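Long-range contacts in aminopeptidase N family protein (Idiomarina loihiensis L2TR, PDB 4FGM), which binds zinc through an M61-family peptidase site and probably acts as an aminopeptidase, removing residues from the N-termini of peptides: residues K282-K287 and L303-G308; C271-F276 and G308-F313; E297-Q302 and S354-W359. All blocks are in the same frame, centred on the assembly; numbering follows the deposited sequence.

Interaction 1. Residues K282-K287 and L303-G308; sequences KTLKPK and LWFYEG. With ZN (zinc ion), chain C; MAE (maleic acid), chain B.
Tyr306, on the short helix 303-306, pushes its ring against the bend of chain at Leu284, Lys285 and Pro286, and most of the contact is apolar packing around that ring. Pro286 CD sits over one face, 3.3 Å from Tyr306 CE2, while Phe305 CD1 lies over the opposite face, so the phenol is held as a slab between the proline and its own neighbour. With CG anti to the carbonyl carbon (chi1 -73°), Tyr306 reaches across to the backbone of the loop, where the carbonyl oxygen Leu284 O comes within 3.2 Å of Tyr306 CE1. Leu284 completes the grip with its two methyls: CD1 meets the edge of the Phe305 ring, 3.7 Å from Phe305 CE1, and CD2 lies 3.4 Å from Tyr306 OH.

The polar contacts are turned elsewhere. Tyr306 OH comes close to the Lys285 peptide groups, but at angles too poor for bonding, and its hydrogen bond is with Thr419 OG1. Backbone bonds to Thr419 also hold Lys285 and Lys287, so one residue steadies both the loop and the hydroxyl. Within the loop, Lys285 NZ makes a weak bond to Lys282 O.

The residue after the tyrosine, Glu307, is a zinc ligand. Bent at chi2 (-54°), it brings OE1 to 2.2 Å from the zinc ion, while its OE2 is 2.6 Å from O1 of the maleic acid, whose O2 is also on the metal. The packing residue that ends helix 303-306 is thus followed directly by a metal ligand. His273 and His277 complete the protein's share of the coordination, and a downstream glutamate joining an HExxH helix on zinc is the arrangement of the gluzincin peptidases.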
# COMPACT_ATOMS: atom_id res chain seq x y z
N LYS A 282 -9.59 8.22 3.68
CA LYS A 282 -10.82 8.11 2.92
C LYS A 282 -11.79 9.19 3.39
O LYS A 282 -12.52 9.75 2.57
CB LYS A 282 -11.47 6.74 3.08
CG LYS A 282 -10.84 5.66 2.18
CD LYS A 282 -10.16 6.29 0.97
CE LYS A 282 -11.14 6.41 -0.17
NZ LYS A 282 -10.67 7.48 -1.08
N THR A 283 -11.81 9.47 4.70
CA THR A 283 -12.70 10.50 5.23
C THR A 283 -11.86 11.66 5.76
O THR A 283 -12.09 12.81 5.39
CB THR A 283 -13.63 9.95 6.33
OG1 THR A 283 -12.89 9.07 7.19
CG2 THR A 283 -14.79 9.20 5.70
N LEU A 284 -10.89 11.35 6.62
CA LEU A 284 -9.97 12.37 7.13
C LEU A 284 -8.93 12.38 6.00
O LEU A 284 -8.35 11.35 5.69
CB LEU A 284 -9.32 11.90 8.43
CG LEU A 284 -8.66 12.90 9.40
CD1 LEU A 284 -7.30 12.37 9.81
CD2 LEU A 284 -8.53 14.28 8.77
N LYS A 285 -8.71 13.53 5.38
CA LYS A 285 -7.74 13.60 4.29
C LYS A 285 -7.27 15.04 4.06
O LYS A 285 -7.86 15.97 4.60
CB LYS A 285 -8.38 13.07 3.00
CG LYS A 285 -9.37 14.02 2.34
CD LYS A 285 -10.09 13.38 1.15
CE LYS A 285 -11.15 12.39 1.63
NZ LYS A 285 -11.95 11.81 0.50
N PRO A 286 -6.19 15.23 3.28
CA PRO A 286 -5.71 16.59 3.04
C PRO A 286 -6.67 17.36 2.12
O PRO A 286 -7.36 16.76 1.29
CB PRO A 286 -4.33 16.38 2.41
CG PRO A 286 -4.48 15.07 1.70
CD PRO A 286 -5.28 14.23 2.67
N LYS A 287 -6.70 18.68 2.27
CA LYS A 287 -7.58 19.51 1.47
C LYS A 287 -7.28 19.41 -0.02
O LYS A 287 -8.16 19.59 -0.85
CB LYS A 287 -7.49 20.97 1.93
CG LYS A 287 -7.90 21.13 3.39
CD LYS A 287 -8.15 22.58 3.78
CE LYS A 287 -8.57 22.66 5.25
NZ LYS A 287 -8.98 24.03 5.66
N LEU A 303 1.60 12.80 3.23
CA LEU A 303 1.60 11.34 3.27
C LEU A 303 2.38 10.78 4.46
O LEU A 303 2.24 9.60 4.79
CB LEU A 303 2.15 10.77 1.96
CG LEU A 303 1.29 11.07 0.72
CD1 LEU A 303 1.84 10.31 -0.48
CD2 LEU A 303 -0.16 10.66 0.98
N TRP A 304 3.18 11.61 5.12
CA TRP A 304 3.94 11.15 6.29
C TRP A 304 2.92 10.82 7.37
O TRP A 304 3.16 9.98 8.25
CB TRP A 304 4.88 12.24 6.81
CG TRP A 304 4.18 13.46 7.36
CD1 TRP A 304 3.90 14.62 6.68
CD2 TRP A 304 3.68 13.65 8.69
NE1 TRP A 304 3.26 15.51 7.50
CE2 TRP A 304 3.11 14.95 8.74
CE3 TRP A 304 3.67 12.86 9.84
CZ2 TRP A 304 2.53 15.46 9.90
CZ3 TRP A 304 3.09 13.37 11.00
CH2 TRP A 304 2.53 14.66 11.02
N PHE A 305 1.78 11.49 7.30
CA PHE A 305 0.73 11.28 8.27
C PHE A 305 -0.27 10.24 7.77
O PHE A 305 -0.56 9.25 8.46
CB PHE A 305 0.03 12.62 8.57
CG PHE A 305 -1.18 12.50 9.45
CD1 PHE A 305 -2.45 12.24 8.91
CD2 PHE A 305 -1.06 12.62 10.84
CE1 PHE A 305 -3.57 12.09 9.73
CE2 PHE A 305 -2.17 12.47 11.67
CZ PHE A 305 -3.43 12.21 11.12
N TYR A 306 -0.78 10.44 6.56
CA TYR A 306 -1.75 9.52 6.01
C TYR A 306 -1.22 8.12 5.74
O TYR A 306 -1.97 7.15 5.79
CB TYR A 306 -2.39 10.16 4.77
CG TYR A 306 -3.33 11.25 5.19
CD1 TYR A 306 -4.51 10.95 5.88
CD2 TYR A 306 -3.00 12.60 5.01
CE1 TYR A 306 -5.32 11.95 6.40
CE2 TYR A 306 -3.81 13.61 5.53
CZ TYR A 306 -4.97 13.27 6.23
OH TYR A 306 -5.75 14.25 6.79
N GLU A 307 0.07 8.01 5.46
CA GLU A 307 0.65 6.70 5.24
C GLU A 307 1.44 6.30 6.49
O GLU A 307 1.39 5.15 6.92
CB GLU A 307 1.56 6.69 4.01
CG GLU A 307 0.80 6.70 2.68
CD GLU A 307 -0.22 5.58 2.57
OE1 GLU A 307 -0.21 4.68 3.43
OE2 GLU A 307 -1.03 5.60 1.62
N GLY A 308 2.15 7.28 7.07
CA GLY A 308 2.95 7.03 8.26
C GLY A 308 2.20 6.49 9.47
O GLY A 308 2.56 5.43 10.00
ZN ZN C . -1.57 3.01 2.98
C1 MAE B . -1.25 2.09 0.48
O1 MAE B . -0.69 3.24 0.51
O2 MAE B . -2.31 1.93 1.13
C2 MAE B . -0.63 1.05 -0.36
C3 MAE B . -0.56 0.90 -1.68
C4 MAE B . -1.11 1.80 -2.69
O3 MAE B . -1.78 2.83 -2.46
O4 MAE B . -0.84 1.48 -3.86

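Interaction 2. Residues C271-F276 and G308-F313; sequences CCHEYF and GMTSYF. With ZN (zinc ion), chain C; MAE (maleic acid), chain B.
Thr310 and His273 meet because of their first torsions: the threonine places CG2 anti to its backbone N, and the histidine swings CG the same way (chi1 -176°), so the methyl comes down on the imidazole. Thr310 CG2 stands 3.4 Å from the centroid of the His273 ring, only 12° off the normal, in a clear CH-pi contact. The same methyl is 3.3 Å from the carbonyl oxygen His273 O. Ser311 OG lies in the plane of the imidazole at its edge, near CE1. Both hydroxyls bond to carbonyls four residues back, just ahead of helix 308-320: Thr310 OG1 with Tyr306 O, Ser311 OG with Glu307 O.

One turn on, Phe276 packs beside the threonine and over to Phe313. Its ring edge faces Thr310 OG1, and Phe313 CB sits over one face. The two phenyl planes are nearly parallel (23°) yet slid so far apart that they barely overlap, with Phe276 CZ 3.7 Å from Phe313 CD2. Cys272 SG adds a looser touch to Phe313 O. Met405, from helix 401-413, packs against both phenylalanines.

These side chains join helix 262-277 to helix 308-320, whose short segments run roughly antiparallel with axes 9.0 Å apart at closest approach. His273 NE2 binds the zinc ion at 2.3 Å, and Asp314 OD2 is hydrogen-bonded to ND1 at the other side of the ring. The imidazole is therefore gripped at both nitrogens and covered on one face, which limits its rotation. The second-shell carboxylate would be expected to make NE2 a better donor to the metal, so this helix pairing both positions and probably electronically tunes a ligand of the HExxH site.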
# COMPACT_ATOMS: atom_id res chain seq x y z
N CYS A 271 -4.68 -6.10 5.98
CA CYS A 271 -6.11 -5.82 6.16
C CYS A 271 -6.30 -4.70 7.17
O CYS A 271 -7.10 -3.79 6.96
CB CYS A 271 -6.85 -7.05 6.66
SG CYS A 271 -6.81 -8.45 5.53
N CYS A 272 -5.55 -4.77 8.26
CA CYS A 272 -5.61 -3.77 9.31
C CYS A 272 -5.23 -2.40 8.74
O CYS A 272 -5.79 -1.38 9.13
CB CYS A 272 -4.64 -4.15 10.43
SG CYS A 272 -4.66 -3.05 11.84
N HIS A 273 -4.27 -2.41 7.82
CA HIS A 273 -3.78 -1.19 7.19
C HIS A 273 -4.86 -0.54 6.30
O HIS A 273 -5.12 0.67 6.39
CB HIS A 273 -2.54 -1.53 6.35
CG HIS A 273 -1.89 -0.34 5.72
ND1 HIS A 273 -0.77 0.27 6.26
CD2 HIS A 273 -2.19 0.35 4.60
CE1 HIS A 273 -0.42 1.29 5.50
NE2 HIS A 273 -1.25 1.36 4.48
N GLU A 274 -5.49 -1.33 5.43
CA GLU A 274 -6.50 -0.78 4.54
C GLU A 274 -7.74 -0.32 5.32
O GLU A 274 -8.31 0.73 5.02
CB GLU A 274 -6.89 -1.82 3.49
CG GLU A 274 -5.72 -2.36 2.65
CD GLU A 274 -4.82 -1.27 2.10
OE1 GLU A 274 -5.29 -0.14 1.88
OE2 GLU A 274 -3.62 -1.54 1.88
N TYR A 275 -8.13 -1.11 6.31
CA TYR A 275 -9.29 -0.80 7.14
C TYR A 275 -9.09 0.55 7.84
O TYR A 275 -9.97 1.41 7.83
CB TYR A 275 -9.49 -1.90 8.19
CG TYR A 275 -10.87 -1.93 8.83
CD1 TYR A 275 -11.99 -2.33 8.09
CD2 TYR A 275 -11.05 -1.61 10.18
CE1 TYR A 275 -13.24 -2.41 8.68
CE2 TYR A 275 -12.30 -1.69 10.78
CZ TYR A 275 -13.39 -2.10 10.03
OH TYR A 275 -14.62 -2.21 10.63
N PHE A 276 -7.92 0.73 8.44
CA PHE A 276 -7.59 1.97 9.14
C PHE A 276 -7.73 3.16 8.18
O PHE A 276 -8.19 4.25 8.57
CB PHE A 276 -6.15 1.93 9.65
CG PHE A 276 -5.83 3.00 10.64
CD1 PHE A 276 -6.23 2.88 11.97
CD2 PHE A 276 -5.14 4.15 10.26
CE1 PHE A 276 -5.96 3.88 12.90
CE2 PHE A 276 -4.86 5.16 11.18
CZ PHE A 276 -5.27 5.03 12.51
N GLY A 308 2.15 7.28 7.07
CA GLY A 308 2.95 7.03 8.26
C GLY A 308 2.20 6.49 9.47
O GLY A 308 2.56 5.43 10.00
N MSE A 309 1.16 7.21 9.91
CA MSE A 309 0.37 6.79 11.06
C MSE A 309 -0.20 5.39 10.81
O MSE A 309 -0.16 4.52 11.69
CB MSE A 309 -0.80 7.76 11.32
CG MSE A 309 -0.42 9.22 11.52
SE MSE A 309 0.81 9.59 13.00
CE MSE A 309 2.37 10.06 11.97
N THR A 310 -0.72 5.19 9.61
CA THR A 310 -1.30 3.91 9.23
C THR A 310 -0.25 2.80 9.26
O THR A 310 -0.55 1.66 9.63
CB THR A 310 -1.90 3.99 7.81
OG1 THR A 310 -2.70 5.18 7.70
CG2 THR A 310 -2.77 2.75 7.53
N SER A 311 0.98 3.14 8.88
CA SER A 311 2.06 2.16 8.88
C SER A 311 2.53 1.82 10.28
O SER A 311 3.27 0.86 10.46
CB SER A 311 3.23 2.65 8.03
OG SER A 311 2.89 2.63 6.66
N TYR A 312 2.11 2.60 11.26
CA TYR A 312 2.48 2.33 12.65
C TYR A 312 1.35 1.51 13.27
O TYR A 312 1.59 0.53 13.98
CB TYR A 312 2.65 3.63 13.44
CG TYR A 312 2.62 3.44 14.94
CD1 TYR A 312 3.66 2.80 15.61
CD2 TYR A 312 1.54 3.92 15.69
CE1 TYR A 312 3.63 2.64 17.00
CE2 TYR A 312 1.50 3.78 17.08
CZ TYR A 312 2.55 3.14 17.72
OH TYR A 312 2.53 3.00 19.09
N PHE A 313 0.12 1.90 12.99
CA PHE A 313 -1.02 1.20 13.56
C PHE A 313 -1.34 -0.17 12.96
O PHE A 313 -1.83 -1.04 13.68
CB PHE A 313 -2.26 2.11 13.53
CG PHE A 313 -2.27 3.14 14.63
CD1 PHE A 313 -2.40 2.76 15.96
CD2 PHE A 313 -2.11 4.50 14.34
CE1 PHE A 313 -2.37 3.70 16.99
CE2 PHE A 313 -2.08 5.45 15.37
CZ PHE A 313 -2.22 5.05 16.70
ZN ZN C . -1.57 3.01 2.98
C1 MAE B . -1.25 2.09 0.48
O1 MAE B . -0.69 3.24 0.51
O2 MAE B . -2.31 1.93 1.13
C2 MAE B . -0.63 1.05 -0.36
C3 MAE B . -0.56 0.90 -1.68
C4 MAE B . -1.11 1.80 -2.69
O3 MAE B . -1.78 2.83 -2.46
O4 MAE B . -0.84 1.48 -3.86

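Interaction 3. Residues E297-Q302 and S354-W359; sequences ESYTEQ and SSFLAW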
# COMPACT_ATOMS: atom_id res chain seq x y z
N GLU A 297 -0.64 15.23 -11.70
CA GLU A 297 -0.08 15.02 -10.36
C GLU A 297 -0.74 16.00 -9.38
O GLU A 297 -1.00 17.16 -9.72
CB GLU A 297 1.44 15.25 -10.35
CG GLU A 297 2.25 14.23 -11.16
CD GLU A 297 2.37 14.58 -12.63
OE1 GLU A 297 1.60 15.44 -13.12
OE2 GLU A 297 3.22 13.98 -13.32
N SER A 298 -1.03 15.52 -8.17
CA SER A 298 -1.63 16.35 -7.13
C SER A 298 -0.68 16.25 -5.95
O SER A 298 -0.64 15.24 -5.24
CB SER A 298 -3.03 15.82 -6.75
OG SER A 298 -3.69 16.71 -5.86
N TYR A 299 0.08 17.31 -5.74
CA TYR A 299 1.09 17.36 -4.70
C TYR A 299 0.64 17.64 -3.28
O TYR A 299 -0.17 18.53 -3.04
CB TYR A 299 2.15 18.39 -5.10
CG TYR A 299 2.73 18.19 -6.49
CD1 TYR A 299 3.71 17.23 -6.72
CD2 TYR A 299 2.28 18.95 -7.57
CE1 TYR A 299 4.24 17.03 -8.00
CE2 TYR A 299 2.81 18.77 -8.84
CZ TYR A 299 3.79 17.81 -9.05
OH TYR A 299 4.31 17.60 -10.32
N THR A 300 1.18 16.88 -2.34
CA THR A 300 0.89 17.07 -0.92
C THR A 300 2.01 16.41 -0.11
O THR A 300 2.45 15.30 -0.42
CB THR A 300 -0.47 16.46 -0.50
OG1 THR A 300 -0.66 16.67 0.91
CG2 THR A 300 -0.52 14.96 -0.79
N GLU A 301 2.48 17.10 0.92
CA GLU A 301 3.55 16.59 1.77
C GLU A 301 2.99 15.85 2.97
O GLU A 301 3.74 15.46 3.86
CB GLU A 301 4.41 17.75 2.28
CG GLU A 301 3.64 18.68 3.22
CD GLU A 301 4.52 19.75 3.84
OE1 GLU A 301 5.19 20.49 3.09
OE2 GLU A 301 4.53 19.85 5.09
N GLN A 302 1.67 15.66 3.00
CA GLN A 302 1.04 15.01 4.14
C GLN A 302 1.02 13.48 4.21
O GLN A 302 0.48 12.92 5.16
CB GLN A 302 -0.39 15.54 4.27
CG GLN A 302 -0.45 17.04 4.55
CD GLN A 302 -1.86 17.57 4.62
OE1 GLN A 302 -2.71 17.04 5.34
NE2 GLN A 302 -2.12 18.63 3.87
N SER A 354 9.62 13.77 0.53
CA SER A 354 9.36 12.47 -0.07
C SER A 354 7.88 12.31 -0.43
O SER A 354 7.54 11.77 -1.50
CB SER A 354 9.78 11.34 0.88
OG SER A 354 9.55 10.07 0.32
N SER A 355 7.00 12.78 0.45
CA SER A 355 5.56 12.70 0.22
C SER A 355 5.22 13.56 -0.99
O SER A 355 4.49 13.13 -1.90
CB SER A 355 4.81 13.23 1.45
OG SER A 355 3.42 13.40 1.19
N PHE A 356 5.76 14.77 -1.00
CA PHE A 356 5.53 15.73 -2.07
C PHE A 356 5.91 15.16 -3.44
O PHE A 356 5.18 15.35 -4.40
CB PHE A 356 6.33 17.02 -1.78
CG PHE A 356 6.01 18.16 -2.70
CD1 PHE A 356 6.64 18.29 -3.94
CD2 PHE A 356 5.03 19.09 -2.35
CE1 PHE A 356 6.30 19.32 -4.81
CE2 PHE A 356 4.69 20.13 -3.22
CZ PHE A 356 5.32 20.24 -4.45
N LEU A 357 7.04 14.47 -3.51
CA LEU A 357 7.52 13.89 -4.76
C LEU A 357 7.19 12.41 -4.88
O LEU A 357 7.93 11.65 -5.52
CB LEU A 357 9.03 14.08 -4.89
CG LEU A 357 9.65 15.37 -5.46
CD1 LEU A 357 8.58 16.36 -5.85
CD2 LEU A 357 10.61 15.96 -4.43
N ALA A 358 6.08 11.97 -4.29
CA ALA A 358 5.71 10.56 -4.37
C ALA A 358 5.59 10.13 -5.83
O ALA A 358 6.02 9.04 -6.20
CB ALA A 358 4.41 10.31 -3.64
N TRP A 359 5.04 11.02 -6.65
CA TRP A 359 4.82 10.78 -8.08
C TRP A 359 6.05 10.39 -8.88
O TRP A 359 5.94 9.70 -9.89
CB TRP A 359 4.18 12.01 -8.72
CG TRP A 359 2.99 12.50 -7.99
CD1 TRP A 359 2.98 13.39 -6.95
CD2 TRP A 359 1.64 12.08 -8.17
NE1 TRP A 359 1.70 13.54 -6.47
CE2 TRP A 359 0.86 12.75 -7.20
CE3 TRP A 359 1.01 11.19 -9.06
CZ2 TRP A 359 -0.53 12.56 -7.09
CZ3 TRP A 359 -0.38 11.00 -8.95
CH2 TRP A 359 -1.13 11.69 -7.97
O HOH W 1 2.51 14.48 -3.64
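The approach to helix 303-306, the extended chain at Ser298-Thr300, is braced on the junction of helices 351-356 and 358-362 chiefly through Trp359, Phe356 and Ser355. Trp359 lies under the chain: Glu297 CB stands over its five-membered ring, 3.9 Å from the centroid, and Ser298 N is above the same face toward the rim. The indole NE1 gives a weak, bent bond to Ser298 O (3.1 Å, 131° at the hydrogen). Nearer the surface, Tyr299 and Phe356 form an offset stack with centroids 5.0 Å apart and planes at 14°, while Tyr299 CD1 touches Trp359 CD1 at 3.9 Å.

A water sits between the two segments, accepting from Thr300 N at 3.0 Å, donating to Phe356 O at 2.9 Å and accepting weakly from Trp359 NE1. Beyond it Ser355, its OG anti to the backbone N (chi1 170°), donates to Thr300 O at 2.7 Å, tilted out of the carbonyl plane. Ser355 OG is also hydrogen-bonded to Leu303 N, so one hydroxyl ties down the chain on its way into the helix. Thr300 OG1 accepts from Gln302 N. The turn that redirects the extended chain into helix 303-306 is thus an ST turn, flanked by an aromatic cluster of Tyr299, Phe356 and Trp359.

How the interactions relate
Interactions 1 and 2 are buried and share Gly308, the zinc ion and the maleic acid; each supplies one zinc ligand, Glu307 from one and His273 from the other. Interaction 3 lies farther out and only partly buried, with Tyr299 and Phe356 exposed at its outer side. The chemistry follows this: the two inner contacts pack through methyls, proline and rings, with the hydroxyls of Tyr306, Thr310 and Ser311 bonded outside the paired segments, whereas the outer one uses a direct hydroxyl bond and a bridging water. Ser355 and Leu303 connect interaction 3 to interaction 1, and Trp304 packs on Met309 between interactions 1 and 2. Interactions 2 and 3 do not touch.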